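Local coordinates for uncharacterized protein (Legionella pneumophila subsp. pneumophila str. Philadelphia 1, PDB 4RXV) that is of unknown function but carries, in this N-terminal part, a RavJ peptidase domain, probably of the papain-like cysteine protease type, at residues K20-D25 with V97-C102; W173-H179 with F192-R196; P66-P71 with E101-Y107. One frame throughout, in Å; residues are numbered along the deposited sequence. Where two conformers were deposited one is given.

Interaction 1 (K20-D25 with V97-C102); sequences KFVVAD and VRVSEC
F21 and R98 pack at roughly a right angle. R98 CB stands over the middle of the F21 ring, 3.7 Å from its centroid, a CH-pi contact. Farther along, the R98 chain bends back (chi3 -66°), so that F21 CE1 sits over the centre of the guanidinium, 3.3 Å from R98 CZ, with the planes 43° apart. Beside this pair the backbones form a short parallel ladder. V22 N donates to R98 O at 2.8 Å. S100 N in turn donates to V22 O, and A24 N to S100 O at 2.9 Å. V22 and V99 share one face of the sheet, V23 and S100 the other. Past the last rung D25 takes over, its OD2 accepting C102 N at 2.7 Å on the syn side. A water bridges K20 O and R98 N at the other end. In the second shell, E16 O and N85 OD1 hold the R98 guanidinium, and W173 NE1 binds D25 OD1, fixing both oxygens of that carboxylate. Strand 22-23 is an outermost strand of its mixed sheet, with strand 95-100 central; helices 37-50 and 60-64 pack on the face that carries V22 and V99, and V23 meets W173 of helix 172-176.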
ATOM      1  N   LYS A  20     -10.656  -6.165   2.098  1.00  8.77           N
ATOM      2  CA  LYS A  20     -10.933  -7.323   2.939  1.00  9.78           C
ATOM      3  C   LYS A  20      -9.921  -7.529   4.043  1.00 10.58           C
ATOM      4  O   LYS A  20     -10.125  -8.365   4.916  1.00 11.52           O
ATOM      5  CB  LYS A  20     -11.064  -8.599   2.077  1.00 11.53           C
ATOM      6  CG  LYS A  20     -12.063  -8.501   0.950  1.00 14.66           C
ATOM      7  CD  LYS A  20     -13.469  -8.271   1.366  1.00 19.95           C
ATOM      8  CE  LYS A  20     -14.363  -8.181   0.137  1.00 26.29           C
ATOM      9  NZ  LYS A  20     -15.775  -7.885   0.277  1.00 30.49           N
ATOM     10  N   PHE A  21      -8.836  -6.755   4.050  1.00 10.08           N
ATOM     11  CA  PHE A  21      -7.857  -6.895   5.122  1.00  9.82           C
ATOM     12  C   PHE A  21      -8.468  -6.534   6.469  1.00  9.75           C
ATOM     13  O   PHE A  21      -9.370  -5.696   6.563  1.00 10.88           O
ATOM     14  CB  PHE A  21      -6.695  -5.918   4.918  1.00  9.42           C
ATOM     15  CG  PHE A  21      -5.500  -6.494   4.207  1.00  9.06           C
ATOM     16  CD1 PHE A  21      -5.547  -6.848   2.873  1.00  9.48           C
ATOM     17  CD2 PHE A  21      -4.296  -6.660   4.898  1.00  9.55           C
ATOM     18  CE1 PHE A  21      -4.419  -7.317   2.253  1.00 10.60           C
ATOM     19  CE2 PHE A  21      -3.179  -7.140   4.262  1.00 10.11           C
ATOM     20  CZ  PHE A  21      -3.235  -7.458   2.954  1.00 10.30           C
ATOM     21  N   VAL A  22      -7.924  -7.122   7.521  1.00  9.56           N
ATOM     22  CA  VAL A  22      -8.064  -6.569   8.853  1.00  9.82           C
ATOM     23  C   VAL A  22      -7.130  -5.364   8.940  1.00  9.86           C
ATOM     24  O   VAL A  22      -5.930  -5.476   8.710  1.00  9.91           O
ATOM     25  CB  VAL A  22      -7.705  -7.609   9.927  1.00 10.91           C
ATOM     26  CG1 VAL A  22      -7.641  -6.953  11.304  1.00 12.01           C
ATOM     27  CG2 VAL A  22      -8.693  -8.755   9.921  1.00 12.37           C
ATOM     28  N   VAL A  23      -7.698  -4.215   9.268  1.00 10.16           N
ATOM     29  CA  VAL A  23      -6.959  -2.973   9.418  1.00  9.97           C
ATOM     30  C   VAL A  23      -6.836  -2.767  10.938  1.00  9.48           C
ATOM     31  O   VAL A  23      -7.786  -2.341  11.614  1.00 10.49           O
ATOM     32  CB  VAL A  23      -7.657  -1.788   8.731  1.00 10.18           C
ATOM     33  CG1 VAL A  23      -6.864  -0.535   8.917  1.00 10.38           C
ATOM     34  CG2 VAL A  23      -7.832  -2.076   7.254  1.00 12.95           C
ATOM     35  N   ALA A  24      -5.665  -3.095  11.484  1.00  9.58           N
ATOM     36  CA  ALA A  24      -5.513  -3.235  12.935  1.00 10.79           C
ATOM     37  C   ALA A  24      -5.616  -1.923  13.703  1.00 11.62           C
ATOM     38  O   ALA A  24      -5.874  -1.936  14.909  1.00 12.81           O
ATOM     39  CB  ALA A  24      -4.192  -3.942  13.246  1.00 12.93           C
ATOM     40  N   ASP A  25      -5.451  -0.802  13.005  1.00 10.62           N
ATOM     41  CA  ASP A  25      -5.501   0.518  13.624  1.00 10.76           C
ATOM     42  C   ASP A  25      -6.752   1.297  13.210  1.00 10.82           C
ATOM     43  O   ASP A  25      -6.787   2.510  13.374  1.00 10.54           O
ATOM     44  CB  ASP A  25      -4.237   1.329  13.323  1.00 10.87           C
ATOM     45  CG  ASP A  25      -3.970   1.494  11.845  1.00 10.34           C
ATOM     46  OD1 ASP A  25      -4.729   0.958  11.002  1.00 10.81           O
ATOM     47  OD2 ASP A  25      -2.950   2.141  11.533  1.00 11.72           O
ATOM     48  N   VAL A  97      -7.709 -14.465   7.143  1.00 13.08           N
ATOM     49  CA  VAL A  97      -7.267 -13.200   7.704  1.00 11.56           C
ATOM     50  C   VAL A  97      -5.916 -12.751   7.143  1.00 10.65           C
ATOM     51  O   VAL A  97      -4.935 -13.496   7.152  1.00 11.87           O
ATOM     52  CB  VAL A  97      -7.171 -13.332   9.231  1.00 11.88           C
ATOM     53  CG1 VAL A  97      -6.513 -12.122   9.860  1.00 12.75           C
ATOM     54  CG2 VAL A  97      -8.550 -13.521   9.810  1.00 13.42           C
ATOM     55  N   ARG A  98      -5.894 -11.505   6.681  1.00  9.71           N
ATOM     56  CA  ARG A  98      -4.675 -10.745   6.375  1.00  8.70           C
ATOM     57  C   ARG A  98      -4.752  -9.467   7.184  1.00  9.05           C
ATOM     58  O   ARG A  98      -5.856  -8.964   7.396  1.00 10.32           O
ATOM     59  CB  ARG A  98      -4.577 -10.448   4.878  1.00  8.79           C
ATOM     60  CG  ARG A  98      -4.531 -11.714   4.013  1.00  8.71           C
ATOM     61  CD  ARG A  98      -4.419 -11.371   2.517  1.00  8.66           C
ATOM     62  NE  ARG A  98      -5.636 -10.714   2.084  1.00  8.65           N
ATOM     63  CZ  ARG A  98      -5.778 -10.014   0.960  1.00  8.54           C
ATOM     64  NH1 ARG A  98      -4.783  -9.885   0.082  1.00  8.86           N
ATOM     65  NH2 ARG A  98      -6.944  -9.439   0.713  1.00  8.93           N
ATOM     66  N   VAL A  99      -3.611  -8.958   7.636  1.00  8.69           N
ATOM     67  CA  VAL A  99      -3.601  -7.833   8.556  1.00  8.66           C
ATOM     68  C   VAL A  99      -2.589  -6.793   8.141  1.00  8.24           C
ATOM     69  O   VAL A  99      -1.463  -7.120   7.822  1.00  9.17           O
ATOM     70  CB  VAL A  99      -3.228  -8.289   9.988  1.00 10.33           C
ATOM     71  CG1 VAL A  99      -3.322  -7.109  10.968  1.00 11.60           C
ATOM     72  CG2 VAL A  99      -4.071  -9.446  10.455  1.00 11.86           C
ATOM     73  N   SER A 100      -2.977  -5.523   8.238  1.00  8.43           N
ATOM     74  CA  SER A 100      -2.021  -4.426   8.100  1.00  8.75           C
ATOM     75  C   SER A 100      -2.547  -3.174   8.814  1.00  9.46           C
ATOM     76  O   SER A 100      -3.550  -3.231   9.541  1.00 10.00           O
ATOM     77  CB  SER A 100      -1.679  -4.172   6.634  1.00  9.24           C
ATOM     78  OG  SER A 100      -0.514  -3.407   6.511  1.00 10.18           O
ATOM     79  N   GLU A 101      -1.853  -2.052   8.639  1.00  9.54           N
ATOM     80  CA  GLU A 101      -2.162  -0.830   9.361  1.00  9.58           C
ATOM     81  C   GLU A 101      -1.533   0.362   8.616  1.00  8.90           C
ATOM     82  O   GLU A 101      -0.926   0.202   7.542  1.00  9.34           O
ATOM     83  CB  GLU A 101      -1.732  -0.932  10.841  1.00 10.33           C
ATOM     84  CG  GLU A 101      -0.382  -1.593  11.058  1.00 11.32           C
ATOM     85  CD  GLU A 101       0.701  -0.856  10.343  1.00 12.51           C
ATOM     86  OE1 GLU A 101       1.347  -1.439   9.452  1.00 14.48           O
ATOM     87  OE2 GLU A 101       0.892   0.337  10.660  1.00 14.33           O
ATOM     88  N   CYS A 102      -1.701   1.559   9.164  1.00  9.38           N
ATOM     89  CA  CYS A 102      -1.449   2.809   8.449  1.00  9.67           C
ATOM     90  C   CYS A 102      -0.018   2.978   7.964  1.00  9.70           C
ATOM     91  O   CYS A 102       0.225   3.614   6.938  1.00  9.92           O
ATOM     92  CB  CYS A 102      -1.821   3.978   9.376  1.00 10.26           C
ATOM     93  SG  CYS A 102      -1.961   5.596   8.641  1.00 10.51           S
TER
HETATM   94  O   HOH W   1      -8.629 -10.443   5.928  1.00 11.63           O

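Interaction 2 (W173-H179 with F192-R196); sequences WAVGMGH and FAYNR
Y194 reaches across to the end of helix 172-176 and packs its ring against both W173 and H179, forming an aromatic cluster with them. Toward H179 it presents an edge: the planes stand at 78° and the centroids are 5.1 Å apart, an offset edge-to-face pair. With W173 the meeting is oblique, the planes at 52°, and the closest carbons are W173 CZ3 and Y194 CE2 at 3.6 Å. A174 CB also touches Y194 CE2, at 3.6 Å, while M177 CB lies beside the hydroxyl, 3.6 Å from Y194 OH. H179 has a second neighbour, since A193 CB sits over its ring face, 3.9 Å from the centroid. M177 CG rests over the indole of W173 from within the same segment. G178, at positive phi, closes a Schellman motif, with H179 N bonding A174 O at 3.0 Å and G178 N bonding V175 O; this turn brings H179 round to face the tyrosine. C32 O accepts from both Y194 OH and H179 NE2, satisfying two polar ends of the cluster. The contact thus ties the loop preceding strand 202-206 to helix 172-176, whose W173 packs, as does M177 just beyond it, on V23 of strand 22-23.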
ATOM      1  N   TRP A 173      -4.131   1.026   2.391  1.00  6.54           N
ATOM      2  CA  TRP A 173      -4.794   1.322   3.659  1.00  7.14           C
ATOM      3  C   TRP A 173      -6.070   2.120   3.459  1.00  7.14           C
ATOM      4  O   TRP A 173      -7.074   1.837   4.118  1.00  7.78           O
ATOM      5  CB  TRP A 173      -3.831   2.014   4.611  1.00  7.32           C
ATOM      6  CG  TRP A 173      -4.335   2.256   5.998  1.00  7.70           C
ATOM      7  CD1 TRP A 173      -4.352   1.372   7.047  1.00  8.15           C
ATOM      8  CD2 TRP A 173      -4.820   3.492   6.518  1.00  8.12           C
ATOM      9  NE1 TRP A 173      -4.803   2.001   8.181  1.00  8.51           N
ATOM     10  CE2 TRP A 173      -5.101   3.300   7.882  1.00  8.49           C
ATOM     11  CE3 TRP A 173      -5.016   4.750   5.966  1.00  8.88           C
ATOM     12  CZ2 TRP A 173      -5.590   4.334   8.714  1.00  9.30           C
ATOM     13  CZ3 TRP A 173      -5.508   5.783   6.783  1.00  9.08           C
ATOM     14  CH2 TRP A 173      -5.780   5.560   8.143  1.00  9.12           C
ATOM     15  N   ALA A 174      -6.061   3.084   2.532  1.00  7.34           N
ATOM     16  CA  ALA A 174      -7.281   3.838   2.258  1.00  7.75           C
ATOM     17  C   ALA A 174      -8.407   2.893   1.828  1.00  7.13           C
ATOM     18  O   ALA A 174      -9.568   3.133   2.152  1.00  8.00           O
ATOM     19  CB  ALA A 174      -7.047   4.876   1.182  1.00  8.19           C
ATOM     20  N   VAL A 175      -8.080   1.847   1.059  1.00  7.72           N
ATOM     21  CA  VAL A 175      -9.071   0.875   0.595  1.00  7.54           C
ATOM     22  C   VAL A 175      -9.535  -0.018   1.758  1.00  7.36           C
ATOM     23  O   VAL A 175     -10.726  -0.299   1.904  1.00  8.43           O
ATOM     24  CB  VAL A 175      -8.508   0.059  -0.572  1.00  7.84           C
ATOM     25  CG1 VAL A 175      -9.543  -0.962  -1.083  1.00  8.12           C
ATOM     26  CG2 VAL A 175      -8.129   0.997  -1.710  1.00  9.19           C
ATOM     27  N   GLY A 176      -8.604  -0.425   2.614  1.00  7.79           N
ATOM     28  CA  GLY A 176      -8.956  -1.095   3.859  1.00  8.42           C
ATOM     29  C   GLY A 176      -9.897  -0.279   4.726  1.00  8.12           C
ATOM     30  O   GLY A 176     -10.791  -0.813   5.394  1.00  9.93           O
ATOM     31  N   MET A 177      -9.739   1.035   4.678  1.00  8.42           N
ATOM     32  CA  MET A 177     -10.526   2.022   5.415  1.00  8.35           C
ATOM     33  C   MET A 177     -11.785   2.445   4.644  1.00  8.69           C
ATOM     34  O   MET A 177     -12.447   3.405   5.046  1.00 10.69           O
ATOM     35  CB  MET A 177      -9.674   3.238   5.758  1.00  8.48           C
ATOM     36  CG  MET A 177      -8.531   2.918   6.732  1.00  8.57           C
ATOM     37  SD  MET A 177      -9.103   2.473   8.392  1.00  9.43           S
ATOM     38  CE  MET A 177      -9.563   4.082   9.023  1.00 10.13           C
ATOM     39  N   GLY A 178     -12.158   1.698   3.611  1.00  8.29           N
ATOM     40  CA  GLY A 178     -13.453   1.850   2.988  1.00  9.07           C
ATOM     41  C   GLY A 178     -13.507   2.731   1.759  1.00  8.76           C
ATOM     42  O   GLY A 178     -14.568   2.816   1.153  1.00  9.84           O
ATOM     43  N   HIS A 179     -12.403   3.354   1.366  1.00  8.48           N
ATOM     44  CA  HIS A 179     -12.400   4.202   0.184  1.00  8.75           C
ATOM     45  C   HIS A 179     -12.310   3.356  -1.081  1.00  9.39           C
ATOM     46  O   HIS A 179     -11.687   2.307  -1.087  1.00  9.16           O
ATOM     47  CB  HIS A 179     -11.259   5.213   0.259  1.00  9.46           C
ATOM     48  CG  HIS A 179     -11.404   6.151   1.414  1.00  9.97           C
ATOM     49  ND1 HIS A 179     -12.064   7.350   1.311  1.00 11.89           N
ATOM     50  CD2 HIS A 179     -11.018   6.041   2.708  1.00 10.63           C
ATOM     51  CE1 HIS A 179     -12.066   7.951   2.488  1.00 11.22           C
ATOM     52  NE2 HIS A 179     -11.464   7.164   3.364  1.00 11.70           N
ATOM     53  N   PHE A 192      -7.196  11.579  -4.828  1.00  9.08           N
ATOM     54  CA  PHE A 192      -6.770  10.803  -3.662  1.00  8.73           C
ATOM     55  C   PHE A 192      -7.567  11.146  -2.407  1.00  8.47           C
ATOM     56  O   PHE A 192      -7.726  12.309  -2.073  1.00 10.11           O
ATOM     57  CB  PHE A 192      -5.262  11.021  -3.476  1.00  8.98           C
ATOM     58  CG  PHE A 192      -4.674  10.395  -2.219  1.00  8.11           C
ATOM     59  CD1 PHE A 192      -4.955   9.086  -1.844  1.00  8.27           C
ATOM     60  CD2 PHE A 192      -3.791  11.118  -1.446  1.00  8.41           C
ATOM     61  CE1 PHE A 192      -4.407   8.547  -0.698  1.00  8.25           C
ATOM     62  CE2 PHE A 192      -3.235  10.574  -0.306  1.00  8.59           C
ATOM     63  CZ  PHE A 192      -3.524   9.291   0.056  1.00  8.83           C
ATOM     64  N   ALA A 193      -8.013  10.112  -1.706  1.00  8.83           N
ATOM     65  CA  ALA A 193      -8.823  10.247  -0.497  1.00  9.84           C
ATOM     66  C   ALA A 193      -8.219  11.183   0.532  1.00  9.51           C
ATOM     67  O   ALA A 193      -8.959  11.877   1.204  1.00 11.35           O
ATOM     68  CB  ALA A 193      -9.004   8.889   0.141  1.00 11.52           C
ATOM     69  N   TYR A 194      -6.904  11.133   0.712  1.00  8.74           N
ATOM     70  CA  TYR A 194      -6.248  11.895   1.785  1.00  9.44           C
ATOM     71  C   TYR A 194      -5.342  12.975   1.196  1.00  9.70           C
ATOM     72  O   TYR A 194      -4.243  13.242   1.688  1.00 10.31           O
ATOM     73  CB  TYR A 194      -5.477  10.966   2.729  1.00  9.68           C
ATOM     74  CG  TYR A 194      -6.265   9.784   3.237  1.00  8.85           C
ATOM     75  CD1 TYR A 194      -7.540   9.923   3.783  1.00  8.91           C
ATOM     76  CD2 TYR A 194      -5.728   8.516   3.186  1.00  8.79           C
ATOM     77  CE1 TYR A 194      -8.267   8.825   4.230  1.00  8.89           C
ATOM     78  CE2 TYR A 194      -6.435   7.410   3.652  1.00  8.42           C
ATOM     79  CZ  TYR A 194      -7.694   7.572   4.176  1.00  8.60           C
ATOM     80  OH  TYR A 194      -8.346   6.432   4.604  1.00  8.39           O
ATOM     81  N   ASN A 195      -5.810  13.620   0.143  1.00  9.90           N
ATOM     82  CA  ASN A 195      -4.945  14.544  -0.575  1.00 10.92           C
ATOM     83  C   ASN A 195      -4.587  15.817   0.177  1.00 11.03           C
ATOM     84  O   ASN A 195      -3.611  16.452  -0.198  1.00 14.75           O
ATOM     85  CB  ASN A 195      -5.440  14.871  -1.970  1.00 13.03           C
ATOM     86  CG  ASN A 195      -6.748  15.548  -1.995  1.00 14.96           C
ATOM     87  OD1 ASN A 195      -7.366  15.866  -0.976  1.00 17.41           O
ATOM     88  ND2 ASN A 195      -7.191  15.818  -3.202  1.00 17.24           N
ATOM     89  N   ARG A 196      -5.302  16.214   1.227  1.00 10.01           N
ATOM     90  CA  ARG A 196      -4.882  17.369   2.011  1.00 11.24           C
ATOM     91  C   ARG A 196      -3.817  17.054   3.062  1.00 12.26           C
ATOM     92  O   ARG A 196      -3.275  17.971   3.673  1.00 15.60           O
ATOM     93  CB  ARG A 196      -6.082  18.049   2.657  1.00 12.98           C
ATOM     94  CG  ARG A 196      -7.094  18.526   1.651  1.00 14.95           C
ATOM     95  CD  ARG A 196      -6.575  19.687   0.820  1.00 20.84           C
ATOM     96  NE  ARG A 196      -7.503  20.017  -0.257  1.00 22.93           N
ATOM     97  CZ  ARG A 196      -7.263  19.871  -1.562  1.00 25.45           C
ATOM     98  NH1 ARG A 196      -6.092  19.421  -2.004  1.00 28.37           N
ATOM     99  NH2 ARG A 196      -8.204  20.195  -2.441  1.00 29.19           N
TER

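Interaction 3 (P66-P71 with E101-Y107); sequences PQLLTP and ECSNFAY
Y107 and L69 meet through one hydroxyl and one carbonyl: Y107 OH donates to L69 O across a short 2.5 Å, approaching 22° out of the carbonyl plane. The tyrosine ring is clamped on both faces. P71 CD lies over one, offset toward the rim and 3.9 Å from the centroid, in a CH-pi contact; N104 CA, from the tyrosine's own segment, lies under the other. L69 has CG anti to its amide nitrogen (chi1 175°), which lays the leucine alongside the ring in the opposite sense, with CD2 3.7 Å from Y107 CE2. The same methyl packs against N104 ND2.

The segment 101-107 leads from strand 95-100 into helix 105-114. C102 lies in this lead-in, and its backbone carbonyl accepts a bond from H139 ND1. Separately, the placing of a cysteine at the start of helix 105-114 and a histidine on strand 136-146 probably reflects the layout of clan CA peptidases.

E101 folds back on this turn. With chi1 42° its CG is wedged between the backbone N and the carbonyl carbon, and a second bend at chi2 curls the carboxylate over the following residues. OE1 takes N104 N at 3.0 Å on the syn side, while OE2 takes S103 N from above the carboxylate plane. P66 CG presses on this doubly held group from the other segment, 3.5 Å from E101 CD and nearly as close to each oxygen.

N104 works through water, its amide extending toward 66-71: one water donates to N104 OD1 at 2.8 Å and accepts L69 N, and another donates to Q67 O but accepts N104 ND2 only weakly. F80 of helix 74-84 meets Y107 edge-to-face and also touches L69 and N104.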
ATOM      1  N   PRO A  66       3.261  -3.075  14.487  1.00 15.84           N
ATOM      2  CA  PRO A  66       4.573  -3.142  13.849  1.00 15.75           C
ATOM      3  C   PRO A  66       5.646  -2.328  14.542  1.00 14.91           C
ATOM      4  O   PRO A  66       5.415  -1.183  14.940  1.00 17.99           O
ATOM      5  CB  PRO A  66       4.324  -2.538  12.466  1.00 17.12           C
ATOM      6  CG  PRO A  66       3.144  -1.665  12.663  1.00 17.82           C
ATOM      7  CD  PRO A  66       2.272  -2.426  13.615  1.00 16.29           C
ATOM      8  N   GLN A  67       6.830  -2.920  14.641  1.00 15.21           N
ATOM      9  CA  GLN A  67       8.069  -2.191  14.875  1.00 17.15           C
ATOM     10  C   GLN A  67       8.401  -1.377  13.612  1.00 14.30           C
ATOM     11  O   GLN A  67       8.018  -1.746  12.508  1.00 16.69           O
ATOM     12  CB  GLN A  67       9.147  -3.219  15.183  1.00 17.59           C
ATOM     13  CG  GLN A  67      10.567  -2.688  15.376  1.00 18.77           C
ATOM     14  CD  GLN A  67      11.634  -3.786  15.255  1.00 21.14           C
ATOM     15  OE1 GLN A  67      11.757  -4.445  14.214  1.00 20.81           O
ATOM     16  NE2 GLN A  67      12.425  -3.971  16.312  1.00 23.87           N
ATOM     17  N   LEU A  68       9.077  -0.245  13.775  1.00 15.53           N
ATOM     18  CA  LEU A  68       9.517   0.515  12.609  1.00 15.68           C
ATOM     19  C   LEU A  68      10.169  -0.403  11.573  1.00 15.84           C
ATOM     20  O   LEU A  68      11.075  -1.173  11.892  1.00 16.59           O
ATOM     21  CB  LEU A  68      10.507   1.603  13.016  1.00 17.41           C
ATOM     22  CG  LEU A  68      11.074   2.493  11.906  1.00 19.64           C
ATOM     23  CD1 LEU A  68       9.954   3.275  11.224  1.00 19.56           C
ATOM     24  CD2 LEU A  68      12.113   3.438  12.470  1.00 22.77           C
ATOM     25  N   LEU A  69       9.675  -0.326  10.345  1.00 15.15           N
ATOM     26  CA  LEU A  69      10.190  -1.126   9.243  1.00 15.23           C
ATOM     27  C   LEU A  69      10.417  -0.204   8.075  1.00 15.33           C
ATOM     28  O   LEU A  69       9.498   0.528   7.686  1.00 16.09           O
ATOM     29  CB  LEU A  69       9.178  -2.193   8.867  1.00 15.18           C
ATOM     30  CG  LEU A  69       9.542  -3.028   7.657  1.00 15.85           C
ATOM     31  CD1 LEU A  69      10.816  -3.806   7.923  1.00 17.41           C
ATOM     32  CD2 LEU A  69       8.359  -3.929   7.305  1.00 16.44           C
ATOM     33  N   THR A  70      11.621  -0.271   7.519  1.00 16.66           N
ATOM     34  CA  THR A  70      12.039   0.611   6.448  1.00 20.61           C
ATOM     35  C   THR A  70      12.729  -0.224   5.377  1.00 19.44           C
ATOM     36  O   THR A  70      13.964  -0.331   5.352  1.00 20.82           O
ATOM     37  CB  THR A  70      13.002   1.667   6.978  1.00 27.21           C
ATOM     38  OG1 THR A  70      14.179   1.032   7.509  1.00 35.68           O
ATOM     39  CG2 THR A  70      12.330   2.484   8.085  1.00 23.72           C
ATOM     40  N   PRO A  71      11.936  -0.844   4.498  1.00 16.44           N
ATOM     41  CA  PRO A  71      12.602  -1.706   3.525  1.00 13.52           C
ATOM     42  C   PRO A  71      13.350  -0.867   2.495  1.00 14.11           C
ATOM     43  O   PRO A  71      12.894   0.182   2.049  1.00 15.35           O
ATOM     44  CB  PRO A  71      11.437  -2.487   2.890  1.00 11.91           C
ATOM     45  CG  PRO A  71      10.266  -2.292   3.839  1.00 13.46           C
ATOM     46  CD  PRO A  71      10.469  -0.926   4.387  1.00 13.99           C
ATOM     47  N   GLU A 101      -1.853  -2.052   8.639  1.00  9.54           N
ATOM     48  CA  GLU A 101      -2.162  -0.830   9.361  1.00  9.58           C
ATOM     49  C   GLU A 101      -1.533   0.362   8.616  1.00  8.90           C
ATOM     50  O   GLU A 101      -0.926   0.202   7.542  1.00  9.34           O
ATOM     51  CB  GLU A 101      -1.732  -0.932  10.841  1.00 10.33           C
ATOM     52  CG  GLU A 101      -0.382  -1.593  11.058  1.00 11.32           C
ATOM     53  CD  GLU A 101       0.701  -0.856  10.343  1.00 12.51           C
ATOM     54  OE1 GLU A 101       1.347  -1.439   9.452  1.00 14.48           O
ATOM     55  OE2 GLU A 101       0.892   0.337  10.660  1.00 14.33           O
ATOM     56  N   CYS A 102      -1.701   1.559   9.164  1.00  9.38           N
ATOM     57  CA  CYS A 102      -1.449   2.809   8.449  1.00  9.67           C
ATOM     58  C   CYS A 102      -0.018   2.978   7.964  1.00  9.70           C
ATOM     59  O   CYS A 102       0.225   3.614   6.938  1.00  9.92           O
ATOM     60  CB  CYS A 102      -1.821   3.978   9.376  1.00 10.26           C
ATOM     61  SG  CYS A 102      -1.961   5.596   8.641  1.00 10.51           S
ATOM     62  N   SER A 103       0.928   2.451   8.729  0.78  9.81           N
ATOM     63  CA  SER A 103       2.331   2.572   8.373  0.78 10.65           C
ATOM     64  C   SER A 103       2.755   1.632   7.250  0.78 10.74           C
ATOM     65  O   SER A 103       3.228   2.088   6.227  0.78 13.19           O
ATOM     66  CB  SER A 103       3.200   2.361   9.611  0.78 13.48           C
ATOM     67  OG  SER A 103       3.066   3.471  10.465  0.78 15.22           O
ATOM     68  N   ASN A 104       2.593   0.332   7.432  1.00  8.94           N
ATOM     69  CA  ASN A 104       3.262  -0.640   6.554  1.00  9.67           C
ATOM     70  C   ASN A 104       2.415  -1.112   5.401  1.00  8.29           C
ATOM     71  O   ASN A 104       2.963  -1.755   4.515  1.00  8.87           O
ATOM     72  CB  ASN A 104       3.749  -1.872   7.336  1.00 11.28           C
ATOM     73  CG  ASN A 104       4.862  -1.561   8.320  1.00 13.09           C
ATOM     74  OD1 ASN A 104       5.365  -0.426   8.384  1.00 13.74           O
ATOM     75  ND2 ASN A 104       5.286  -2.579   9.065  1.00 15.27           N
ATOM     76  N   PHE A 105       1.110  -0.835   5.363  1.00  7.63           N
ATOM     77  CA  PHE A 105       0.282  -1.437   4.331  1.00  7.47           C
ATOM     78  C   PHE A 105       0.802  -1.109   2.918  1.00  6.92           C
ATOM     79  O   PHE A 105       0.788  -1.967   2.035  1.00  7.46           O
ATOM     80  CB  PHE A 105      -1.152  -0.951   4.519  1.00  7.71           C
ATOM     81  CG  PHE A 105      -2.255  -1.907   4.036  1.00  7.52           C
ATOM     82  CD1 PHE A 105      -2.035  -2.943   3.158  1.00  7.79           C
ATOM     83  CD2 PHE A 105      -3.536  -1.713   4.501  1.00  8.52           C
ATOM     84  CE1 PHE A 105      -3.087  -3.766   2.753  1.00  8.59           C
ATOM     85  CE2 PHE A 105      -4.593  -2.501   4.082  1.00  8.63           C
ATOM     86  CZ  PHE A 105      -4.368  -3.522   3.204  1.00  8.58           C
ATOM     87  N   ALA A 106       1.251   0.123   2.703  1.00  6.94           N
ATOM     88  CA  ALA A 106       1.730   0.561   1.404  1.00  7.74           C
ATOM     89  C   ALA A 106       2.835  -0.348   0.860  1.00  6.81           C
ATOM     90  O   ALA A 106       2.997  -0.437  -0.352  1.00  7.51           O
ATOM     91  CB  ALA A 106       2.200   1.987   1.464  1.00  8.43           C
ATOM     92  N   TYR A 107       3.590  -1.013   1.726  1.00  7.19           N
ATOM     93  CA  TYR A 107       4.678  -1.867   1.306  1.00  7.19           C
ATOM     94  C   TYR A 107       4.141  -3.028   0.466  1.00  6.67           C
ATOM     95  O   TYR A 107       4.837  -3.504  -0.420  1.00  7.65           O
ATOM     96  CB  TYR A 107       5.426  -2.401   2.510  1.00  7.69           C
ATOM     97  CG  TYR A 107       6.050  -1.370   3.439  1.00  7.54           C
ATOM     98  CD1 TYR A 107       6.129  -0.021   3.140  1.00  8.00           C
ATOM     99  CD2 TYR A 107       6.530  -1.780   4.672  1.00  9.18           C
ATOM    100  CE1 TYR A 107       6.690   0.881   4.025  1.00  9.84           C
ATOM    101  CE2 TYR A 107       7.091  -0.884   5.552  1.00  9.92           C
ATOM    102  CZ  TYR A 107       7.150   0.442   5.223  1.00 10.60           C
ATOM    103  OH  TYR A 107       7.713   1.357   6.087  1.00 14.65           O
TER
HETATM  104  O   HOH W   2       7.053  -4.029  11.209  1.00 15.86           O
HETATM  105  O   HOH W   3       7.139   0.995  10.001  1.00 17.81           O

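In the fold
Interactions 1 and 2 are buried, whereas interaction 3 is only partly so, most of its 66-71 side being exposed or partly exposed. Interactions 1 and 3 share E101 and C102, where strand 95-100 gives way to helix 105-114: the first fixes the incoming strand, the third the outgoing helix. Their chemistry differs accordingly. A parallel backbone ladder dominates interaction 1; interaction 2 has no clear hydrogen bond across its segments and depends on aromatic packing; interaction 3 mixes a tyrosine bond, proline contacts and bridging waters. W173 joins all three, its NE1 3.0 Å from D25 OD1 in a probable hydrogen bond, and its CA 3.4 Å from F105 CD2.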